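Local coordinates for putative alpha/beta hydrolase FOLD protein (Candidatus Nitrososphaera gargensis, PDB 5A62) that probably hydrolyses carboxylic esters using an alpha/beta hydrolase fold, at residues D222-M225 against R226-K229; D247-V250 against V251-K254; G70-M74 against Q75-D79; K127-Q130 against E131-E135. One frame throughout, in Å; residues are numbered along the deposited sequence.

In the fold
Contacts 1, 2 and 4 gather round the probable active site of this alpha/beta hydrolase fold, where His248 of contact 2 is hydrogen-bonded to Ser99 of a GxSxG pattern. Contact 1 lies about 11 Å from contact 4, centre to centre, and is joined to it by a salt bridge from Arg226 NH2 to Asp133 OD2 (2.8 Å). Phe224 of contact 1 packs on His248 and Phe129, and an acetate ion sits about 5 Å from the side chains of Phe224 and Phe129, perhaps marking a pocket. Contact 3, about 24 Å from contact 1 between centres, starts a helix elsewhere in the fold; like contact 4, it touches the second subunit.

Contact 1 of 4, residues D222-M225 against R226-K229; sequences DVFM and RLIK
Successive i to i+4 hydrogen bonds join residues 222-225 to 226-229, running from Arg226 N to Asp222 O, Leu227 N to Val223 O, Ile228 N to Phe224 O and Lys229 N to Met225 O; the Leu227 bond is the straightest, at 169°. Val223 and Leu227 lie side by side and point the same way, with Val223 CG1 3.9 Å from Leu227 CD1. Val223 CG1 stands anti to the backbone N (chi1 169°), which carries this methyl forward along the helix to its neighbour one turn on. Leu227 CD1 also approaches the Phe224 ring obliquely, 4.3 Å from Phe224 CD1. These residues open helix 222-234 of the beta-alpha-beta unit that connects strand 212-218 to strand 239-243, and the apolar residues suit that place: Phe224 and Ile228 rest on Val217, Ile228 reaches Leu240 as well, and Phe224 touches Ser99.

Elsewhere on the helix, Met225 and Lys229 cross obliquely, Met225 CE lying 3.7 Å from Lys229 CE. A bend at chi3 (-97°) folds the lysine chain back over the preceding turn, bringing Lys229 CE within 3.2 Å of Met225 O, so that Lys229 CE and NZ both lie beside the Met225 CE methyl. Arg226 bends at chi3 too and lays one guanidinium face over Val223 O. In the guanidinium plane, at the edge, a water accepts from Arg226 NH1 (2.8 Å) and donates a weak bond to Asp222 O, while Arg226 NH2 is held by Asp133.

Contact 2 of 4, residues D247-V250 against V251-K254; sequences DHWV and VIEK
Trp249, the N-cap of the short helix 250-253, offers its O to Ile252 N at 2.9 Å and, weakly, to Glu253 N at 3.4 Å. A type I beta turn from Asp247 to Val250 leads into this helix, in the loop after strand 239-243 where alpha/beta hydrolases carry their catalytic histidine. Ile252 N comes to the Trp249 oxygen from above the carbonyl plane. The next carbonyl, Val250 O, takes Lys254 N at 2.8 Å.

In the turn itself, Asp247 OD1 accepts His248 N (2.7 Å) on its anti side, so a carboxylate satisfies a backbone donor that the turn does not use. A water takes Asp247 N (2.9 Å) and donates a weak bond to Glu253 OE1. His248 NE2 is hydrogen-bonded to Ser99 OG, consistent with the histidine and serine of a catalytic triad, and His248 O is held by His98 and Asn123. His248 ND1 lies 3.2 Å above the plane of the Trp249 ring, displaced toward its rim. Trp249 and Ile252 lie side by side, with CE3 of the indole 3.8 Å from Ile252 CG1, and the tryptophan meets Phe176 edge-to-face.

Lys254 is long enough to reach back along the helix: its last bend (chi4 -58°) sets NZ 2.7 Å from Val251 O, in that carbonyl's plane, with Glu42 OE1 and Ile38 O as further partners of the ammonium.

Contact 3 of 4, residues G70-M74 against Q75-D79; sequences GAYTM and QDLID
Tyr72 CE1 lies 3.5 Å from Leu77 CD2, ring against branched end. With Thr73 as the N-cap of helix 74-87, this pair, one residue before the cap and four after it, forms a hydrophobic staple. Tyr72 CG sits between the backbone N and the carbonyl carbon (chi1 56°), which turns the ring toward the first helical turn, where Leu77 meets it with both methyls.

Polar groups close the same turn. Asp76 OD2 accepts Thr73 N at 3.0 Å through the anti lone pair; at 179° the bond is practically straight, and it supplies one half of a capping box. A water bridges the pair, donating to Asp76 OD2 (2.8 Å) and bonded to Thr73 OG1. Gln75 bends at chi2 and NE2 reaches Asp79 OD1 (3.0 Å); the oxygen lies close to the Gln75 amide plane, but NE2 meets it from above the carboxylate plane. Gln75 OE1 takes Gln111.

Met74 CE lies 4.1 Å from Leu77 CD1, and Met74 packs on Ile104 and Met107 of helix 100-111. Tyr72 lies against the alanines of helix 185-194, and Thr73 and Gln75 meet Phe138 of the second subunit, where the loop after strand 52-56 leads into helix 74-87.

Contact 4 of 4, residues K127-Q130 against E131-E135; sequences KKFQ and EKDLE
Residues 127-130 run in a polyproline-II-like conformation until, beyond Gln130, the chain turns into the weakly bonded helix of about 131-134; there Asp133 N donates a bent bond to Gln130 O (2.9 Å), from well above the carbonyl plane. The Asp133 side chain answers in the reverse direction, its OD2 accepting Gln130 N at 2.9 Å. That donor approaches from above the carboxylate plane, and the bond is bent to 142°. An aspartate suits this place because its short chain reaches the backbone one turn earlier while OD2 also serves Arg226 in a salt bridge.

Phe129 and Leu134 cross at about a right angle. Leu134 CD2 lies over one face of the Phe129 ring in a CH-pi contact, 4.0 Å from the Phe129 centroid and 25° off the normal, so the methyl C-H groups face the pi cloud; the pairing resembles a hydrophobic staple. Asp133 OD2 lies at the ring edge in its plane, while Asp133 CB approaches obliquely, 3.8 Å from Phe129 CD1, with the carboxylate turned 81° from the ring.

This segment leaves strand 116-122 and enters the helices inserted before strand 212-218, where alpha/beta hydrolases commonly carry a lid. Phe129 packs on Leu227 of helix 222-234 and on Leu195 and Ile198. Gln130 CB touches Lys132 CG at 4.0 Å, and at the subunit interface Glu131 OE2 accepts Gly200 N of the second subunit.

Contact 1 of 4, residues D222-M225 against R226-K229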
# COMPACT_ATOMS: atom_id res chain seq x y z
N ASP A 222 -19.05 4.07 12.54
CA ASP A 222 -18.45 5.18 13.20
C ASP A 222 -17.39 5.83 12.30
O ASP A 222 -17.25 7.05 12.33
CB ASP A 222 -17.80 4.71 14.52
CG ASP A 222 -18.83 4.31 15.61
OD1 ASP A 222 -19.98 4.76 15.60
OD2 ASP A 222 -18.45 3.50 16.49
N VAL A 223 -16.58 5.04 11.60
CA VAL A 223 -15.53 5.59 10.79
C VAL A 223 -16.11 6.46 9.70
O VAL A 223 -15.68 7.63 9.51
CB VAL A 223 -14.56 4.56 10.21
CG1 VAL A 223 -13.63 5.13 9.16
CG2 VAL A 223 -13.75 3.90 11.34
N PHE A 224 -17.04 5.92 8.92
CA PHE A 224 -17.59 6.74 7.82
C PHE A 224 -18.47 7.84 8.27
O PHE A 224 -18.51 8.87 7.64
CB PHE A 224 -18.20 5.85 6.71
CG PHE A 224 -17.13 5.16 5.93
CD1 PHE A 224 -16.36 5.86 5.03
CD2 PHE A 224 -16.83 3.85 6.16
CE1 PHE A 224 -15.35 5.25 4.33
CE2 PHE A 224 -15.83 3.22 5.45
CZ PHE A 224 -15.09 3.93 4.53
N MET A 225 -19.16 7.72 9.42
CA MET A 225 -19.86 8.89 9.98
C MET A 225 -18.92 10.02 10.23
O MET A 225 -19.18 11.15 9.91
CB MET A 225 -20.61 8.56 11.26
CG MET A 225 -21.89 7.79 11.02
SD MET A 225 -23.24 8.76 10.36
CE MET A 225 -23.72 9.64 11.86
N ARG A 226 -17.79 9.70 10.82
CA ARG A 226 -16.83 10.73 11.17
C ARG A 226 -16.25 11.36 9.87
O ARG A 226 -16.17 12.60 9.71
CB ARG A 226 -15.72 10.17 12.02
CG ARG A 226 -14.82 11.29 12.56
CD ARG A 226 -13.52 10.76 13.16
NE ARG A 226 -12.57 10.46 12.09
CZ ARG A 226 -12.04 9.27 11.79
NH1 ARG A 226 -12.36 8.17 12.39
NH2 ARG A 226 -11.13 9.26 10.83
N LEU A 227 -15.83 10.53 8.92
CA LEU A 227 -15.27 11.05 7.70
C LEU A 227 -16.27 11.83 6.86
O LEU A 227 -15.86 12.83 6.28
CB LEU A 227 -14.64 9.91 6.92
CG LEU A 227 -13.44 9.20 7.52
CD1 LEU A 227 -13.04 8.01 6.67
CD2 LEU A 227 -12.27 10.10 7.72
N ILE A 228 -17.50 11.39 6.78
CA ILE A 228 -18.46 12.11 5.97
C ILE A 228 -18.87 13.36 6.62
O ILE A 228 -19.10 14.36 5.93
CB ILE A 228 -19.61 11.19 5.53
CG1 ILE A 228 -20.12 11.68 4.15
CG2 ILE A 228 -20.64 10.98 6.60
CD1 ILE A 228 -19.17 11.52 3.03
N LYS A 229 -18.94 13.42 7.93
CA LYS A 229 -19.20 14.67 8.62
C LYS A 229 -18.10 15.68 8.40
O LYS A 229 -18.32 16.88 8.13
CB LYS A 229 -19.47 14.40 10.10
CG LYS A 229 -20.89 13.90 10.26
CD LYS A 229 -21.32 13.72 11.71
CE LYS A 229 -21.16 12.28 12.16
NZ LYS A 229 -21.37 12.08 13.63
O HOH W 1 -14.45 7.67 14.20

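Contact 2 of 4, residues D247-V250 against V251-K254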
# COMPACT_ATOMS: atom_id res chain seq x y z
N ASP A 247 -25.31 0.14 9.53
CA ASP A 247 -23.86 0.12 9.70
C ASP A 247 -23.18 -0.07 8.34
O ASP A 247 -23.75 0.15 7.26
CB ASP A 247 -23.59 -1.03 10.67
CG ASP A 247 -22.29 -0.90 11.46
OD1 ASP A 247 -21.34 -0.25 11.00
OD2 ASP A 247 -22.20 -1.53 12.57
N HIS A 248 -21.90 -0.43 8.35
CA HIS A 248 -21.09 -0.47 7.16
C HIS A 248 -21.67 -1.32 6.06
O HIS A 248 -21.69 -0.92 4.87
CB HIS A 248 -19.72 -1.07 7.52
CG HIS A 248 -18.75 -1.14 6.37
ND1 HIS A 248 -18.50 -2.31 5.69
CD2 HIS A 248 -17.98 -0.19 5.80
CE1 HIS A 248 -17.57 -2.09 4.77
NE2 HIS A 248 -17.26 -0.81 4.81
N TRP A 249 -22.16 -2.50 6.41
CA TRP A 249 -22.65 -3.44 5.42
C TRP A 249 -24.13 -3.28 5.07
O TRP A 249 -24.87 -4.22 4.83
CB TRP A 249 -22.31 -4.87 5.85
CG TRP A 249 -20.90 -5.18 5.74
CD1 TRP A 249 -19.97 -5.20 6.77
CD2 TRP A 249 -20.16 -5.43 4.53
NE1 TRP A 249 -18.73 -5.48 6.26
CE2 TRP A 249 -18.82 -5.65 4.91
CE3 TRP A 249 -20.52 -5.58 3.17
CZ2 TRP A 249 -17.83 -5.95 3.97
CZ3 TRP A 249 -19.53 -5.85 2.26
CH2 TRP A 249 -18.19 -6.04 2.67
N VAL A 250 -24.56 -2.04 4.98
CA VAL A 250 -25.94 -1.70 4.68
C VAL A 250 -26.37 -2.30 3.34
O VAL A 250 -27.54 -2.58 3.13
CB VAL A 250 -26.16 -0.14 4.69
CG1 VAL A 250 -25.43 0.53 3.55
CG2 VAL A 250 -27.64 0.21 4.70
N VAL A 251 -25.45 -2.47 2.39
CA VAL A 251 -25.75 -3.03 1.08
C VAL A 251 -26.14 -4.53 1.18
O VAL A 251 -26.75 -5.07 0.29
CB VAL A 251 -24.58 -2.80 0.10
CG1 VAL A 251 -23.29 -3.39 0.61
CG2 VAL A 251 -24.85 -3.34 -1.28
N ILE A 252 -25.76 -5.19 2.25
CA ILE A 252 -26.20 -6.56 2.48
C ILE A 252 -27.62 -6.53 3.05
O ILE A 252 -28.44 -7.35 2.62
CB ILE A 252 -25.27 -7.25 3.49
CG1 ILE A 252 -23.89 -7.41 2.88
CG2 ILE A 252 -25.83 -8.59 3.99
CD1 ILE A 252 -23.79 -8.27 1.69
N GLU A 253 -27.90 -5.64 4.01
CA GLU A 253 -29.21 -5.61 4.66
C GLU A 253 -30.30 -5.01 3.78
O GLU A 253 -31.46 -5.37 3.93
CB GLU A 253 -29.13 -4.85 5.93
CG GLU A 253 -28.27 -5.62 6.92
CD GLU A 253 -28.49 -5.19 8.37
OE1 GLU A 253 -29.19 -4.17 8.60
OE2 GLU A 253 -27.99 -5.86 9.28
N LYS A 254 -29.94 -4.07 2.92
CA LYS A 254 -30.86 -3.45 1.95
C LYS A 254 -32.10 -2.88 2.62
O LYS A 254 -33.22 -3.21 2.23
CB LYS A 254 -31.22 -4.43 0.80
CG LYS A 254 -29.98 -4.98 0.10
CD LYS A 254 -30.25 -5.59 -1.26
CE LYS A 254 -29.01 -6.18 -1.95
NZ LYS A 254 -27.95 -5.22 -2.14
O HOH W 2 -26.63 -2.08 8.23

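Contact 3 of 4, residues G70-M74 against Q75-D79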
# COMPACT_ATOMS: atom_id res chain seq x y z
N GLY A 70 0.55 -7.74 -7.83
CA GLY A 70 -0.36 -8.04 -6.80
C GLY A 70 -0.57 -6.93 -5.76
O GLY A 70 -1.15 -7.16 -4.70
N ALA A 71 -0.09 -5.75 -6.11
CA ALA A 71 -0.21 -4.53 -5.30
C ALA A 71 -0.50 -3.42 -6.21
O ALA A 71 -0.04 -3.43 -7.36
CB ALA A 71 1.07 -4.22 -4.52
N TYR A 72 -1.14 -2.38 -5.69
CA TYR A 72 -1.47 -1.21 -6.52
C TYR A 72 -1.86 -0.08 -5.64
O TYR A 72 -2.01 -0.23 -4.41
CB TYR A 72 -2.61 -1.56 -7.46
CG TYR A 72 -3.87 -2.07 -6.82
CD1 TYR A 72 -4.71 -1.21 -6.14
CD2 TYR A 72 -4.14 -3.43 -6.70
CE1 TYR A 72 -5.81 -1.65 -5.49
CE2 TYR A 72 -5.28 -3.90 -6.06
CZ TYR A 72 -6.12 -2.99 -5.44
OH TYR A 72 -7.26 -3.40 -4.79
N THR A 73 -2.01 1.09 -6.21
CA THR A 73 -2.47 2.29 -5.50
C THR A 73 -3.89 2.56 -5.90
O THR A 73 -4.44 2.03 -6.89
CB THR A 73 -1.65 3.52 -5.81
OG1 THR A 73 -1.82 3.86 -7.21
CG2 THR A 73 -0.19 3.27 -5.51
N MET A 74 -4.56 3.43 -5.16
CA MET A 74 -5.87 3.86 -5.57
C MET A 74 -5.89 4.40 -6.98
O MET A 74 -6.86 4.16 -7.71
CB MET A 74 -6.42 4.95 -4.64
CG MET A 74 -6.81 4.56 -3.22
SD MET A 74 -7.84 3.10 -3.09
CE MET A 74 -9.23 3.69 -3.93
N GLN A 75 -4.86 5.12 -7.38
CA GLN A 75 -4.82 5.60 -8.76
C GLN A 75 -4.97 4.55 -9.79
O GLN A 75 -5.61 4.73 -10.82
CB GLN A 75 -3.56 6.41 -8.97
CG GLN A 75 -3.52 7.08 -10.32
CD GLN A 75 -4.64 8.10 -10.45
OE1 GLN A 75 -4.88 8.89 -9.53
NE2 GLN A 75 -5.33 8.06 -11.57
N ASP A 76 -4.41 3.36 -9.53
CA ASP A 76 -4.55 2.24 -10.42
C ASP A 76 -6.01 1.81 -10.55
O ASP A 76 -6.43 1.47 -11.63
CB ASP A 76 -3.67 1.09 -9.99
CG ASP A 76 -2.22 1.44 -10.11
OD1 ASP A 76 -1.78 1.81 -11.24
OD2 ASP A 76 -1.46 1.30 -9.12
N LEU A 77 -6.74 1.80 -9.47
CA LEU A 77 -8.16 1.50 -9.52
C LEU A 77 -8.95 2.58 -10.30
O LEU A 77 -9.89 2.27 -11.02
CB LEU A 77 -8.80 1.36 -8.13
CG LEU A 77 -8.24 0.22 -7.30
CD1 LEU A 77 -8.95 0.13 -5.98
CD2 LEU A 77 -8.28 -1.14 -7.98
N ILE A 78 -8.55 3.80 -10.19
CA ILE A 78 -9.23 4.86 -10.95
C ILE A 78 -8.96 4.64 -12.41
O ILE A 78 -9.87 4.77 -13.23
CB ILE A 78 -8.77 6.26 -10.50
CG1 ILE A 78 -8.77 6.46 -9.00
CG2 ILE A 78 -9.62 7.33 -11.21
CD1 ILE A 78 -9.97 5.92 -8.27
N ASP A 79 -7.72 4.31 -12.75
CA ASP A 79 -7.38 4.05 -14.15
C ASP A 79 -8.14 2.83 -14.67
O ASP A 79 -8.61 2.87 -15.82
CB ASP A 79 -5.88 3.88 -14.28
CG ASP A 79 -5.10 5.12 -13.97
OD1 ASP A 79 -5.61 6.22 -13.94
OD2 ASP A 79 -3.85 4.93 -13.84
O HOH W 3 0.56 3.28 -8.98

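Contact 4 of 4, residues K127-Q130 against E131-E135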
# COMPACT_ATOMS: atom_id res chain seq x y z
N LYS A 127 -12.10 11.16 1.90
CA LYS A 127 -11.02 11.40 2.82
C LYS A 127 -10.06 10.22 2.96
O LYS A 127 -10.43 9.05 2.82
CB LYS A 127 -11.61 11.73 4.19
CG LYS A 127 -12.30 13.08 4.09
CD LYS A 127 -12.32 13.90 5.35
CE LYS A 127 -10.93 14.17 5.86
NZ LYS A 127 -10.97 15.10 7.01
N LYS A 128 -8.83 10.57 3.26
CA LYS A 128 -7.89 9.60 3.76
C LYS A 128 -8.32 9.13 5.12
O LYS A 128 -8.94 9.85 5.92
CB LYS A 128 -6.52 10.24 3.94
CG LYS A 128 -5.67 10.34 2.77
CD LYS A 128 -4.17 10.61 3.21
CE LYS A 128 -3.24 9.46 3.61
NZ LYS A 128 -3.21 8.24 2.71
N PHE A 129 -7.96 7.91 5.44
CA PHE A 129 -8.20 7.36 6.77
C PHE A 129 -7.15 7.84 7.75
O PHE A 129 -6.03 8.13 7.39
CB PHE A 129 -8.18 5.84 6.75
CG PHE A 129 -9.33 5.26 5.98
CD1 PHE A 129 -10.59 5.13 6.52
CD2 PHE A 129 -9.15 4.87 4.64
CE1 PHE A 129 -11.64 4.63 5.77
CE2 PHE A 129 -10.19 4.36 3.90
CZ PHE A 129 -11.44 4.25 4.45
N GLN A 130 -7.54 7.91 9.00
CA GLN A 130 -6.56 7.94 10.05
C GLN A 130 -5.97 6.54 10.22
O GLN A 130 -6.61 5.52 10.00
CB GLN A 130 -7.23 8.42 11.34
CG GLN A 130 -7.65 9.91 11.32
CD GLN A 130 -6.50 10.88 10.98
OE1 GLN A 130 -6.47 11.52 9.92
NE2 GLN A 130 -5.53 10.97 11.88
N GLU A 131 -4.72 6.46 10.69
CA GLU A 131 -4.12 5.15 10.93
C GLU A 131 -4.97 4.28 11.81
O GLU A 131 -5.07 3.08 11.56
CB GLU A 131 -2.70 5.24 11.58
CG GLU A 131 -1.68 5.72 10.62
CD GLU A 131 -0.27 5.77 11.23
OE1 GLU A 131 0.03 5.05 12.21
OE2 GLU A 131 0.42 6.54 10.64
N LYS A 132 -5.57 4.84 12.87
CA LYS A 132 -6.35 4.06 13.75
C LYS A 132 -7.54 3.40 13.03
O LYS A 132 -7.93 2.31 13.38
CB LYS A 132 -6.83 4.94 14.94
CG LYS A 132 -7.82 5.98 14.50
CD LYS A 132 -8.46 6.83 15.60
CE LYS A 132 -9.36 7.85 14.90
NZ LYS A 132 -10.28 8.60 15.82
N ASP A 133 -8.04 4.04 11.98
CA ASP A 133 -9.19 3.49 11.22
C ASP A 133 -8.83 2.20 10.47
O ASP A 133 -9.70 1.37 10.17
CB ASP A 133 -9.66 4.50 10.18
CG ASP A 133 -10.13 5.83 10.75
OD1 ASP A 133 -10.61 5.83 11.93
OD2 ASP A 133 -10.02 6.81 10.00
N LEU A 134 -7.55 2.07 10.14
CA LEU A 134 -7.10 0.92 9.36
C LEU A 134 -6.42 -0.17 10.21
O LEU A 134 -6.06 -1.21 9.71
CB LEU A 134 -6.13 1.38 8.27
CG LEU A 134 -6.70 2.35 7.28
CD1 LEU A 134 -5.73 2.66 6.18
CD2 LEU A 134 -7.99 1.86 6.68
N GLU A 135 -6.31 0.05 11.52
CA GLU A 135 -5.64 -0.94 12.37
C GLU A 135 -6.28 -2.29 12.33
O GLU A 135 -5.61 -3.29 12.35
CB GLU A 135 -5.53 -0.41 13.83
CG GLU A 135 -4.44 -1.13 14.61
CD GLU A 135 -3.01 -0.89 14.07
OE1 GLU A 135 -2.77 0.20 13.43
OE2 GLU A 135 -2.09 -1.77 14.30